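Local structure of 11R-lipoxygenase (Gersemia fruticosa, 3VF1) at residues D517-S520 against V521-N525; W378-C381 against A382-Q385; F195-E198 against A199-S202; N668-K671 against Q672-R676. The protein is probably a calcium-regulated, non-heme iron dioxygenase of lipid metabolism that adds molecular oxygen to polyunsaturated fatty acids. One frame throughout, in Å; residues are numbered along the deposited sequence.

Contact 1 of 4, residues D517-S520 against V521-N525; sequences DDDS and VKKDN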
loop_
_atom_site.group_PDB
_atom_site.type_symbol
_atom_site.label_atom_id
_atom_site.label_comp_id
_atom_site.label_asym_id
_atom_site.label_seq_id
_atom_site.Cartn_x
_atom_site.Cartn_y
_atom_site.Cartn_z
ATOM N N ASP A 517 28.675 -7.439 10.386
ATOM C CA ASP A 517 29.453 -7.180 9.180
ATOM C C ASP A 517 28.819 -7.852 7.967
ATOM O O ASP A 517 27.835 -8.580 8.092
ATOM C CB ASP A 517 30.895 -7.662 9.364
ATOM C CG ASP A 517 30.982 -9.129 9.754
ATOM O OD1 ASP A 517 30.227 -9.950 9.188
ATOM O OD2 ASP A 517 31.808 -9.460 10.630
ATOM N N ASP A 518 29.393 -7.607 6.793
ATOM C CA ASP A 518 28.838 -8.122 5.546
ATOM C C ASP A 518 28.857 -9.648 5.507
ATOM O O ASP A 518 28.021 -10.270 4.847
ATOM C CB ASP A 518 29.605 -7.558 4.349
ATOM C CG ASP A 518 29.550 -6.042 4.285
ATOM O OD1 ASP A 518 28.682 -5.447 4.961
ATOM O OD2 ASP A 518 30.372 -5.445 3.556
ATOM N N ASP A 519 29.809 -10.248 6.213
ATOM C CA ASP A 519 29.906 -11.701 6.265
ATOM C C ASP A 519 28.703 -12.267 7.015
ATOM O O ASP A 519 28.197 -13.339 6.681
ATOM C CB ASP A 519 31.202 -12.131 6.948
ATOM C CG ASP A 519 31.646 -13.520 6.531
ATOM O OD1 ASP A 519 31.629 -13.810 5.314
ATOM O OD2 ASP A 519 32.007 -14.324 7.418
ATOM N N SER A 520 28.248 -11.534 8.027
ATOM C CA SER A 520 27.072 -11.928 8.789
ATOM C C SER A 520 25.880 -12.077 7.861
ATOM O O SER A 520 25.007 -12.905 8.105
ATOM C CB SER A 520 26.743 -10.886 9.858
ATOM O OG SER A 520 27.863 -10.610 10.679
ATOM N N VAL A 521 25.848 -11.273 6.800
ATOM C CA VAL A 521 24.742 -11.295 5.846
ATOM C C VAL A 521 24.887 -12.450 4.858
ATOM O O VAL A 521 23.910 -13.133 4.545
ATOM C CB VAL A 521 24.651 -9.974 5.061
ATOM C CG1 VAL A 521 23.450 -9.995 4.129
ATOM C CG2 VAL A 521 24.563 -8.794 6.015
ATOM N N LYS A 522 26.105 -12.675 4.377
ATOM C CA LYS A 522 26.361 -13.771 3.449
ATOM C C LYS A 522 25.990 -15.114 4.067
ATOM O O LYS A 522 25.380 -15.960 3.416
ATOM C CB LYS A 522 27.834 -13.807 3.040
ATOM C CG LYS A 522 28.306 -12.613 2.232
ATOM C CD LYS A 522 29.667 -12.892 1.605
ATOM C CE LYS A 522 30.283 -11.643 0.995
ATOM N NZ LYS A 522 30.727 -10.668 2.032
ATOM N N LYS A 523 26.361 -15.303 5.329
ATOM C CA LYS A 523 26.237 -16.604 5.981
ATOM C C LYS A 523 24.883 -16.825 6.657
ATOM O O LYS A 523 24.667 -17.852 7.300
ATOM C CB LYS A 523 27.376 -16.791 6.987
ATOM C CG LYS A 523 28.721 -17.054 6.327
ATOM C CD LYS A 523 29.866 -17.055 7.328
ATOM C CE LYS A 523 31.142 -17.601 6.702
ATOM N NZ LYS A 523 31.488 -16.929 5.415
ATOM N N ASP A 524 23.968 -15.872 6.499
ATOM C CA ASP A 524 22.608 -16.033 6.996
ATOM C C ASP A 524 21.808 -16.774 5.935
ATOM O O ASP A 524 21.177 -16.160 5.081
ATOM C CB ASP A 524 21.962 -14.676 7.295
ATOM C CG ASP A 524 20.517 -14.803 7.742
ATOM O OD1 ASP A 524 19.914 -15.879 7.535
ATOM O OD2 ASP A 524 19.977 -13.821 8.294
ATOM N N ASN A 525 21.837 -18.101 5.995
ATOM C CA ASN A 525 21.186 -18.927 4.985
ATOM C C ASN A 525 19.701 -18.610 4.820
ATOM O O ASN A 525 19.127 -18.842 3.755
ATOM C CB ASN A 525 21.364 -20.407 5.328
ATOM C CG ASN A 525 20.774 -20.768 6.679
ATOM O OD1 ASN A 525 21.275 -20.346 7.722
ATOM N ND2 ASN A 525 19.707 -21.558 6.667
#
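The short helix 518-522 holds this contact, in which Asp519 and Lys523 pair one turn apart where the helix runs out. Lys523 NZ lies 3.1 Å from Asp519 OD1, on the syn side of that oxygen and 22° out of the carboxylate plane; a second, weak bond runs to OD2, and together they form a salt bridge. The aspartate is turned for this by a CG anti to the backbone N (chi1 -156°), while the lysine chain runs extended as far as CE and bends at its last torsion (chi4 52°), its CD and CE passing beside OD2. Below the bridge the same two residues are joined again, Lys523 N donating to Asp519 O at 3.0 Å. With Asp519 replaced by an alanine, the Lys523 ammonium would probably lose its mate and be free to swing into solvent. One residue earlier, Lys522 N donates to Asp518 O at 3.1 Å. At the start of the helix Asp517 OD1 takes two donors from one residue: Ser520 N at 2.8 Å, nearly in line with the C-O bond, and Ser520 OG at 2.9 Å from above the carboxylate plane. Beyond the helix Asp524, gripped by Tyr515 and His415, caps the start of helix 525-538. The whole is typical of a short surface helix with an aspartate N-cap and an i to i+4 ion pair.

Contact 2 of 4, residues W378-C381 against A382-Q385; sequences WLRC and ADTQ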
loop_
_atom_site.group_PDB
_atom_site.type_symbol
_atom_site.label_atom_id
_atom_site.label_comp_id
_atom_site.label_asym_id
_atom_site.label_seq_id
_atom_site.Cartn_x
_atom_site.Cartn_y
_atom_site.Cartn_z
ATOM N N TRP A 378 -9.821 15.485 -20.196
ATOM C CA TRP A 378 -9.348 14.276 -20.867
ATOM C C TRP A 378 -7.935 13.898 -20.435
ATOM O O TRP A 378 -7.573 12.723 -20.442
ATOM C CB TRP A 378 -9.411 14.446 -22.385
ATOM C CG TRP A 378 -10.784 14.212 -22.953
ATOM C CD1 TRP A 378 -11.734 15.155 -23.227
ATOM C CD2 TRP A 378 -11.359 12.949 -23.310
ATOM N NE1 TRP A 378 -12.861 14.556 -23.733
ATOM C CE2 TRP A 378 -12.658 13.204 -23.794
ATOM C CE3 TRP A 378 -10.901 11.629 -23.268
ATOM C CZ2 TRP A 378 -13.502 12.187 -24.232
ATOM C CZ3 TRP A 378 -11.742 10.621 -23.704
ATOM C CH2 TRP A 378 -13.026 10.906 -24.181
ATOM N N LEU A 379 -7.139 14.893 -20.055
ATOM C CA LEU A 379 -5.792 14.638 -19.554
ATOM C C LEU A 379 -5.857 13.984 -18.175
ATOM O O LEU A 379 -5.116 13.046 -17.887
ATOM C CB LEU A 379 -4.991 15.940 -19.482
ATOM C CG LEU A 379 -3.540 15.813 -19.015
ATOM C CD1 LEU A 379 -2.723 14.970 -19.982
ATOM C CD2 LEU A 379 -2.913 17.191 -18.848
ATOM N N ARG A 380 -6.751 14.482 -17.328
ATOM C CA ARG A 380 -6.933 13.931 -15.991
ATOM C C ARG A 380 -7.516 12.523 -16.046
ATOM O O ARG A 380 -7.166 11.666 -15.236
ATOM C CB ARG A 380 -7.849 14.835 -15.164
ATOM C CG ARG A 380 -7.251 16.192 -14.850
ATOM C CD ARG A 380 -6.072 16.067 -13.900
ATOM N NE ARG A 380 -6.471 15.543 -12.595
ATOM C CZ ARG A 380 -5.629 15.049 -11.694
ATOM N NH1 ARG A 380 -4.327 14.994 -11.945
ATOM N NH2 ARG A 380 -6.091 14.598 -10.536
ATOM N N CYS A 381 -8.409 12.287 -16.999
ATOM C CA CYS A 381 -9.026 10.977 -17.144
ATOM C C CYS A 381 -7.960 9.925 -17.419
ATOM O O CYS A 381 -7.984 8.838 -16.843
ATOM C CB CYS A 381 -10.065 10.987 -18.266
ATOM S SG CYS A 381 -11.104 9.500 -18.310
ATOM N N ALA A 382 -7.021 10.258 -18.299
ATOM C CA ALA A 382 -5.907 9.370 -18.597
ATOM C C ALA A 382 -5.104 9.097 -17.329
ATOM O O ALA A 382 -4.709 7.959 -17.061
ATOM C CB ALA A 382 -5.017 9.980 -19.665
ATOM N N ASP A 383 -4.870 10.148 -16.549
ATOM C CA ASP A 383 -4.083 10.034 -15.327
ATOM C C ASP A 383 -4.772 9.124 -14.316
ATOM O O ASP A 383 -4.111 8.401 -13.572
ATOM C CB ASP A 383 -3.845 11.416 -14.715
ATOM C CG ASP A 383 -2.946 11.366 -13.494
ATOM O OD1 ASP A 383 -1.708 11.322 -13.665
ATOM O OD2 ASP A 383 -3.479 11.373 -12.363
ATOM N N THR A 384 -6.100 9.162 -14.295
ATOM C CA THR A 384 -6.873 8.315 -13.392
ATOM C C THR A 384 -6.648 6.842 -13.711
ATOM O O THR A 384 -6.475 6.025 -12.808
ATOM C CB THR A 384 -8.380 8.617 -13.480
ATOM O OG1 THR A 384 -8.625 9.960 -13.047
ATOM C CG2 THR A 384 -9.171 7.649 -12.610
ATOM N N GLN A 385 -6.653 6.510 -14.998
ATOM C CA GLN A 385 -6.409 5.139 -15.428
ATOM C C GLN A 385 -5.059 4.702 -14.882
ATOM O O GLN A 385 -4.920 3.620 -14.310
ATOM C CB GLN A 385 -6.394 5.024 -16.958
ATOM C CG GLN A 385 -7.512 5.756 -17.687
ATOM C CD GLN A 385 -8.893 5.357 -17.207
ATOM O OE1 GLN A 385 -9.301 4.205 -17.350
ATOM N NE2 GLN A 385 -9.621 6.312 -16.635
#
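Trp378 O receives a weak bond from Ala382 N, the first of the i to i+4 backbone bonds that carry the long helix 369-410 through this buried turn. Leu379 O follows, accepting from Asp383 N at 3.2 Å, while the leucine side chain packs on Phe257 and Phe261 of helix 254-263. Arg380, its chain bent at chi2 and chi3, lies alongside Asp383 and points the same way, the guanidinium and carboxylate planes 23° apart. Its NH1 stands 3.7 Å from Asp383 OD2, a long salt bridge of charge alone, because the oxygen is well out of the guanidinium plane. Arg380 NE bonds instead to Asn591 O, and Asp383 OD1 to Tyr311 OH. Arg380 O takes Thr384 N at 2.9 Å; Thr384 OG1 also comes near this oxygen but has Ser592 and Pro593 within reach. Cys381 O is gripped twice by Gln385, from opposite faces of its plane: the backbone N at 3.3 Å and the side-chain NE2 at 3.0 Å. The glutamine curls back for this (chi2 -55°), with the oxygen almost in its amide plane, and NE2 also bonds to Thr594 O. A leucine at Gln385 would probably leave Thr594 O without this donor and Cys381 O with one bond fewer. The turn belongs to the long, buried core helix of the lipoxygenase fold, which farther along supplies His392 and His397 to the iron.

Contact 3 of 4, residues F195-E198 against A199-S202; sequences FTDE and ATSS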
loop_
_atom_site.group_PDB
_atom_site.type_symbol
_atom_site.label_atom_id
_atom_site.label_comp_id
_atom_site.label_asym_id
_atom_site.label_seq_id
_atom_site.Cartn_x
_atom_site.Cartn_y
_atom_site.Cartn_z
ATOM N N PHE A 195 -8.491 -11.261 7.277
ATOM C CA PHE A 195 -8.976 -9.948 7.676
ATOM C C PHE A 195 -9.241 -9.925 9.175
ATOM O O PHE A 195 -9.828 -10.855 9.724
ATOM C CB PHE A 195 -10.262 -9.602 6.918
ATOM C CG PHE A 195 -10.047 -9.272 5.467
ATOM C CD1 PHE A 195 -9.025 -8.420 5.076
ATOM C CD2 PHE A 195 -10.869 -9.816 4.495
ATOM C CE1 PHE A 195 -8.831 -8.116 3.743
ATOM C CE2 PHE A 195 -10.677 -9.517 3.160
ATOM C CZ PHE A 195 -9.658 -8.667 2.783
ATOM N N THR A 196 -8.803 -8.858 9.834
ATOM C CA THR A 196 -9.034 -8.698 11.264
ATOM C C THR A 196 -10.430 -8.141 11.529
ATOM O O THR A 196 -10.825 -7.953 12.679
ATOM C CB THR A 196 -7.986 -7.768 11.898
ATOM O OG1 THR A 196 -8.010 -6.495 11.243
ATOM C CG2 THR A 196 -6.595 -8.373 11.776
ATOM N N ASP A 197 -11.171 -7.877 10.458
ATOM C CA ASP A 197 -12.548 -7.412 10.569
ATOM C C ASP A 197 -13.383 -8.074 9.479
ATOM O O ASP A 197 -13.042 -8.008 8.297
ATOM C CB ASP A 197 -12.610 -5.890 10.444
ATOM C CG ASP A 197 -13.969 -5.329 10.813
ATOM O OD1 ASP A 197 -14.993 -5.922 10.409
ATOM O OD2 ASP A 197 -14.014 -4.296 11.516
ATOM N N GLU A 198 -14.479 -8.710 9.880
ATOM C CA GLU A 198 -15.282 -9.504 8.957
ATOM C C GLU A 198 -16.023 -8.642 7.935
ATOM O O GLU A 198 -16.382 -9.117 6.857
ATOM C CB GLU A 198 -16.282 -10.363 9.736
ATOM C CG GLU A 198 -17.040 -11.371 8.883
ATOM C CD GLU A 198 -16.127 -12.406 8.250
ATOM O OE1 GLU A 198 -16.622 -13.221 7.440
ATOM O OE2 GLU A 198 -14.917 -12.409 8.561
ATOM N N ALA A 199 -16.248 -7.378 8.273
ATOM C CA ALA A 199 -16.957 -6.466 7.383
ATOM C C ALA A 199 -16.143 -6.168 6.127
ATOM O O ALA A 199 -16.701 -5.842 5.080
ATOM C CB ALA A 199 -17.287 -5.173 8.113
ATOM N N THR A 200 -14.823 -6.284 6.238
ATOM C CA THR A 200 -13.920 -5.949 5.141
ATOM C C THR A 200 -14.220 -6.747 3.873
ATOM O O THR A 200 -14.179 -6.209 2.766
ATOM C CB THR A 200 -12.453 -6.203 5.534
ATOM O OG1 THR A 200 -12.147 -5.499 6.744
ATOM C CG2 THR A 200 -11.514 -5.742 4.429
ATOM N N SER A 201 -14.515 -8.032 4.040
ATOM C CA SER A 201 -14.710 -8.928 2.903
ATOM C C SER A 201 -15.817 -8.471 1.952
ATOM O O SER A 201 -15.814 -8.830 0.775
ATOM C CB SER A 201 -15.007 -10.348 3.395
ATOM O OG SER A 201 -16.074 -10.361 4.329
ATOM N N SER A 202 -16.758 -7.680 2.460
ATOM C CA SER A 202 -17.893 -7.228 1.659
ATOM C C SER A 202 -17.922 -5.708 1.539
ATOM O O SER A 202 -18.955 -5.081 1.767
ATOM C CB SER A 202 -19.203 -7.718 2.280
ATOM O OG SER A 202 -19.399 -7.170 3.572
#
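Thr200 sets its methyl CG2 over the centre of one face of the Phe195 ring, 3.6 Å from the centroid and 11° off the ring normal, a CH-pi contact. With OG1 beside the backbone N of Thr200 (chi1 -54°), CG2 is anti to that N and meets the ring, while OG1 lies near Asp197 O at 3.1 Å but is also bonded to Tyr636 OH. Ser201 CA meets the ring obliquely, 4.1 Å from Phe195 CE2. What keeps the threonine against the ring face is a tight turn leading into a 3-10 segment: Thr200 N donates to Asp197 O at 3.2 Å, from well above the carbonyl plane. Asp197 also bridges forward with its side chain, Ala199 N reaching OD1 at 2.9 Å on the anti side of the carboxylate, an Asx turn. Next along, Ser201 OG donates to Glu198 O at 2.8 Å, only 20° out of the carbonyl plane, and Ser202 N closes on Ala199 O. Farther out, Phe195 rests on Ala430 and Leu434 of helix 428-438 and on Pro186, while Thr200 comes within about 5 Å, side chain to side chain, of the iron ligand Ile698 at the C terminus.

Contact 4 of 4, residues N668-K671 against Q672-R676; sequences NITK and QITER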
loop_
_atom_site.group_PDB
_atom_site.type_symbol
_atom_site.label_atom_id
_atom_site.label_comp_id
_atom_site.label_asym_id
_atom_site.label_seq_id
_atom_site.Cartn_x
_atom_site.Cartn_y
_atom_site.Cartn_z
ATOM N N ASN A 668 9.241 14.579 14.836
ATOM C CA ASN A 668 9.870 15.794 14.330
ATOM C C ASN A 668 9.404 16.111 12.912
ATOM O O ASN A 668 9.263 17.276 12.542
ATOM C CB ASN A 668 11.394 15.670 14.372
ATOM C CG ASN A 668 11.933 15.589 15.792
ATOM O OD1 ASN A 668 11.289 16.045 16.740
ATOM N ND2 ASN A 668 13.120 15.009 15.944
ATOM N N ILE A 669 9.164 15.069 12.124
ATOM C CA ILE A 669 8.636 15.239 10.777
ATOM C C ILE A 669 7.209 15.772 10.843
ATOM O O ILE A 669 6.839 16.677 10.095
ATOM C CB ILE A 669 8.656 13.917 9.995
ATOM C CG1 ILE A 669 10.095 13.545 9.638
ATOM C CG2 ILE A 669 7.814 14.031 8.729
ATOM C CD1 ILE A 669 10.235 12.205 8.948
ATOM N N THR A 670 6.415 15.204 11.743
ATOM C CA THR A 670 5.057 15.674 11.978
ATOM C C THR A 670 5.060 17.174 12.242
ATOM O O THR A 670 4.235 17.914 11.711
ATOM C CB THR A 670 4.426 14.970 13.193
ATOM O OG1 THR A 670 4.210 13.587 12.889
ATOM C CG2 THR A 670 3.101 15.615 13.567
ATOM N N LYS A 671 6.001 17.613 13.069
ATOM C CA LYS A 671 6.108 19.017 13.443
ATOM C C LYS A 671 6.469 19.898 12.246
ATOM O O LYS A 671 5.937 20.996 12.100
ATOM C CB LYS A 671 7.143 19.174 14.561
ATOM C CG LYS A 671 7.386 20.605 15.004
ATOM C CD LYS A 671 8.107 20.646 16.344
ATOM C CE LYS A 671 8.602 22.045 16.680
ATOM N NZ LYS A 671 9.773 22.441 15.846
ATOM N N GLN A 672 7.365 19.414 11.391
ATOM C CA GLN A 672 7.744 20.153 10.188
ATOM C C GLN A 672 6.546 20.331 9.263
ATOM O O GLN A 672 6.233 21.445 8.844
ATOM C CB GLN A 672 8.855 19.423 9.431
ATOM C CG GLN A 672 10.215 19.462 10.101
ATOM C CD GLN A 672 11.313 18.922 9.204
ATOM O OE1 GLN A 672 11.422 19.306 8.037
ATOM N NE2 GLN A 672 12.130 18.019 9.741
ATOM N N ILE A 673 5.884 19.222 8.947
ATOM C CA ILE A 673 4.742 19.234 8.043
ATOM C C ILE A 673 3.661 20.174 8.553
ATOM O O ILE A 673 3.035 20.896 7.777
ATOM C CB ILE A 673 4.147 17.825 7.883
ATOM C CG1 ILE A 673 5.137 16.919 7.146
ATOM C CG2 ILE A 673 2.824 17.888 7.133
ATOM C CD1 ILE A 673 4.721 15.463 7.099
ATOM N N THR A 674 3.446 20.164 9.863
ATOM C CA THR A 674 2.429 21.005 10.479
ATOM C C THR A 674 2.767 22.483 10.315
ATOM O O THR A 674 1.899 23.294 9.999
ATOM C CB THR A 674 2.273 20.688 11.975
ATOM O OG1 THR A 674 1.715 19.377 12.131
ATOM C CG2 THR A 674 1.362 21.701 12.649
ATOM N N GLU A 675 4.032 22.827 10.529
ATOM C CA GLU A 675 4.467 24.214 10.419
ATOM C C GLU A 675 4.350 24.723 8.984
ATOM O O GLU A 675 3.988 25.879 8.757
ATOM C CB GLU A 675 5.901 24.366 10.929
ATOM C CG GLU A 675 6.021 24.235 12.441
ATOM C CD GLU A 675 7.456 24.308 12.926
ATOM O OE1 GLU A 675 8.374 24.053 12.116
ATOM O OE2 GLU A 675 7.664 24.626 14.116
ATOM N N ARG A 676 4.651 23.863 8.019
ATOM C CA ARG A 676 4.526 24.230 6.612
ATOM C C ARG A 676 3.060 24.403 6.233
ATOM O O ARG A 676 2.703 25.328 5.504
ATOM C CB ARG A 676 5.158 23.167 5.716
ATOM C CG ARG A 676 5.003 23.455 4.231
ATOM C CD ARG A 676 5.113 22.194 3.411
ATOM N NE ARG A 676 4.029 21.259 3.701
ATOM C CZ ARG A 676 4.052 19.967 3.384
ATOM N NH1 ARG A 676 5.108 19.448 2.768
ATOM N NH2 ARG A 676 3.022 19.190 3.689
#
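Gln672 N donates to Asn668 O at 3.1 Å, and the glutamine CG leans on the same oxygen as its chain extends back along the helix surface. Ile673 comes next, its N bonded to Ile669 O at 3.0 Å in an almost straight N-H...O line of 177°. Above that bond the two isoleucines cross, CD1 of Ile673 touching the CG2 branch of Ile669 at 3.8 Å. These two residues make up the buried, apolar side of the turn. Thr674 grips one carbonyl twice: its N reaches Thr670 O at 3.0 Å and its OG1 reaches it at 2.9 Å, from opposite faces of the carbonyl plane. OG1 is brought within reach of that oxygen by lying beside its own backbone N (chi1 -68°), a common way for a threonine to satisfy its hydroxyl within a helix. Glu675 N bonds to Lys671 O, and its extended side chain crosses that of Lys671 on the exposed side. Lys671 NZ, turned by a bend at chi4, stands 3.5 Å from Glu675 OE2; the salt bridge is accordingly loose, its hydrogen bond weak. Arg676, the last residue of the helix, forms a salt bridge through NH1 with Asp495. Helix 653-676 thus lies against helix 491-514, with Ile669 on Val502, Gln672 on Leu498 and Ile673 on Asp495, while loop residues Ile688 and Pro689 pack against Ile673 and Thr670.

How the contacts relate
From the N terminus, contact 3 comes first, forming a tight turn in the long loop between helices 148-164 and 208-213, close to the chain's C-terminal iron ligand. Contact 2 follows within the iron-bearing helix 369-410, contact 1 marks the short helix leading into helix 525-538, and contact 4 lies at the end of helix 653-676. Each is continuous in sequence, so none closes a long loop; they follow in series without nesting or crossing. No two touch: the nearest atoms of contacts 2 and 4 are about 18 Å apart, while contacts 1 and 2 sit on opposite sides of the chain's centre, their own centres about 47 Å apart. Helix 491-514, against which contact 4 packs, ends shortly before contact 1.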